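Local atomic coordinates of Non-structural protein 5 (Modoc virus, PDB entry 2WA2), a protein that probably methylates the viral RNA cap at guanine N7 and at a ribose 2'-O through its methyltransferase domain, with S-adenosylmethionine as methyl donor. Residues 164-169 / 192-197. The protein carries 4 engineered substitutions. Sequence-based numbering, arbitrary orientation.
Sequences AVEASR and KVLNPY
E166 meets L194 and N195, its side chain reaching from helix 163-183 toward the loop that follows strand 188-193. E166 CG stands anti to its own carbonyl carbon (chi1 -65°) and the chain runs on extended, crossing the L194 side chain at about a right angle. Its methylenes pack on the branched apolar end of buried L194, which suits them, E166 CG lying 3.6 Å from L194 CD2, while E166 CB sits 3.8 Å from N195 CB. A long acid suits this place because its aliphatic stem serves as apolar filling and its buried carboxylate still finds partners: OE1 pairs with K22 and OE2 accepts from the backbone N of N160. The salt bridge to K22 would probably favour the ionised form. A167 has only a methyl, letting the N195 amide come close, with ND2 3.9 Å from A167 CB. Asparagine fits by using both ends: ND2 donates to A163 O near the helix start, whereas OD1 accepts from S198 N, more weakly from Y197 N, and lies over the tyrosine ring centre. The helix thus packs on the loop leaving strand 188-193, within the beta-alpha-beta unit 151-154, 163-183, 188-193 of a Rossmann-like, FtsJ-type methyltransferase fold.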
loop_
_atom_site.group_PDB
_atom_site.type_symbol
_atom_site.label_atom_id
_atom_site.label_comp_id
_atom_site.label_asym_id
_atom_site.label_seq_id
_atom_site.Cartn_x
_atom_site.Cartn_y
_atom_site.Cartn_z
ATOM N N ALA A 164 -3.441 -15.348 7.755
ATOM C CA ALA A 164 -3.000 -14.946 9.119
ATOM C C ALA A 164 -1.578 -14.396 9.120
ATOM O O ALA A 164 -1.268 -13.461 9.883
ATOM C CB ALA A 164 -3.151 -16.108 10.125
ATOM N N VAL A 165 -0.709 -14.941 8.255
ATOM C CA VAL A 165 0.618 -14.349 8.057
ATOM C C VAL A 165 0.496 -12.929 7.480
ATOM O O VAL A 165 1.179 -12.002 7.922
ATOM C CB VAL A 165 1.529 -15.220 7.125
ATOM C CG1 VAL A 165 2.826 -14.500 6.777
ATOM C CG2 VAL A 165 1.820 -16.577 7.758
ATOM N N GLU A 166 -0.346 -12.777 6.461
ATOM C CA GLU A 166 -0.593 -11.461 5.867
ATOM C C GLU A 166 -1.201 -10.473 6.880
ATOM O O GLU A 166 -0.797 -9.296 6.895
ATOM C CB GLU A 166 -1.487 -11.578 4.635
ATOM C CG GLU A 166 -0.851 -12.340 3.481
ATOM C CD GLU A 166 -1.735 -12.389 2.240
ATOM O OE1 GLU A 166 -2.969 -12.515 2.399
ATOM O OE2 GLU A 166 -1.208 -12.308 1.128
ATOM N N ALA A 167 -2.191 -10.930 7.657
ATOM C CA ALA A 167 -2.752 -10.093 8.781
ATOM C C ALA A 167 -1.663 -9.606 9.735
ATOM O O ALA A 167 -1.615 -8.430 10.080
ATOM C CB ALA A 167 -3.827 -10.860 9.547
ATOM N N SER A 168 -0.767 -10.503 10.146
ATOM C CA SER A 168 0.283 -10.121 11.106
ATOM C C SER A 168 1.215 -9.071 10.527
ATOM O O SER A 168 1.554 -8.089 11.199
ATOM C CB SER A 168 1.103 -11.369 11.515
ATOM O OG SER A 168 0.318 -12.109 12.420
ATOM N N ARG A 169 1.633 -9.264 9.274
ATOM C CA ARG A 169 2.500 -8.279 8.633
ATOM C C ARG A 169 1.794 -6.951 8.422
ATOM O O ARG A 169 2.403 -5.888 8.559
ATOM C CB ARG A 169 2.986 -8.779 7.274
ATOM C CG ARG A 169 3.753 -10.069 7.358
ATOM C CD ARG A 169 4.007 -10.563 5.983
ATOM N NE ARG A 169 4.821 -11.769 6.042
ATOM C CZ ARG A 169 5.190 -12.487 4.986
ATOM N NH1 ARG A 169 4.851 -12.127 3.746
ATOM N NH2 ARG A 169 5.921 -13.578 5.184
ATOM N N LYS A 192 -0.061 0.871 1.911
ATOM C CA LYS A 192 -0.565 -0.457 1.538
ATOM C C LYS A 192 -1.133 -1.244 2.729
ATOM O O LYS A 192 -0.502 -1.335 3.797
ATOM C CB LYS A 192 0.519 -1.272 0.838
ATOM C CG LYS A 192 -0.015 -2.570 0.209
ATOM C CD LYS A 192 1.092 -3.326 -0.564
ATOM C CE LYS A 192 0.620 -4.730 -0.859
ATOM N NZ LYS A 192 1.513 -5.399 -1.877
ATOM N N VAL A 193 -2.322 -1.824 2.528
ATOM C CA VAL A 193 -2.934 -2.715 3.509
ATOM C C VAL A 193 -3.097 -4.059 2.805
ATOM O O VAL A 193 -4.034 -4.268 2.050
ATOM C CB VAL A 193 -4.296 -2.178 4.040
ATOM C CG1 VAL A 193 -4.847 -3.074 5.159
ATOM C CG2 VAL A 193 -4.149 -0.722 4.560
ATOM N N LEU A 194 -2.140 -4.959 3.028
ATOM C CA LEU A 194 -2.079 -6.205 2.249
ATOM C C LEU A 194 -3.313 -7.066 2.470
ATOM O O LEU A 194 -3.879 -7.591 1.526
ATOM C CB LEU A 194 -0.846 -7.009 2.694
ATOM C CG LEU A 194 -0.726 -8.407 2.075
ATOM C CD1 LEU A 194 -0.560 -8.281 0.567
ATOM C CD2 LEU A 194 0.469 -9.118 2.761
ATOM N N ASN A 195 -3.684 -7.242 3.743
ATOM C CA ASN A 195 -4.874 -8.013 4.096
ATOM C C ASN A 195 -5.778 -7.101 4.899
ATOM O O ASN A 195 -5.581 -6.976 6.125
ATOM C CB ASN A 195 -4.485 -9.233 4.953
ATOM C CG ASN A 195 -5.690 -9.997 5.517
ATOM O OD1 ASN A 195 -6.830 -9.517 5.493
ATOM N ND2 ASN A 195 -5.438 -11.205 6.028
ATOM N N PRO A 196 -6.748 -6.452 4.226
ATOM C CA PRO A 196 -7.647 -5.523 4.895
ATOM C C PRO A 196 -8.920 -6.162 5.458
ATOM O O PRO A 196 -9.677 -5.453 6.100
ATOM C CB PRO A 196 -8.034 -4.567 3.759
ATOM C CG PRO A 196 -8.102 -5.455 2.567
ATOM C CD PRO A 196 -6.991 -6.485 2.765
ATOM N N TYR A 197 -9.151 -7.458 5.215
ATOM C CA TYR A 197 -10.407 -8.099 5.677
ATOM C C TYR A 197 -10.311 -8.807 7.021
ATOM O O TYR A 197 -11.324 -9.158 7.616
ATOM C CB TYR A 197 -10.963 -9.061 4.626
ATOM C CG TYR A 197 -9.958 -10.081 4.171
ATOM C CD1 TYR A 197 -9.767 -11.271 4.871
ATOM C CD2 TYR A 197 -9.217 -9.861 3.026
ATOM C CE1 TYR A 197 -8.843 -12.203 4.448
ATOM C CE2 TYR A 197 -8.302 -10.780 2.584
ATOM C CZ TYR A 197 -8.108 -11.931 3.301
ATOM O OH TYR A 197 -7.169 -12.822 2.859
HETATM O O HOH W 1 -5.125 -11.717 1.702
#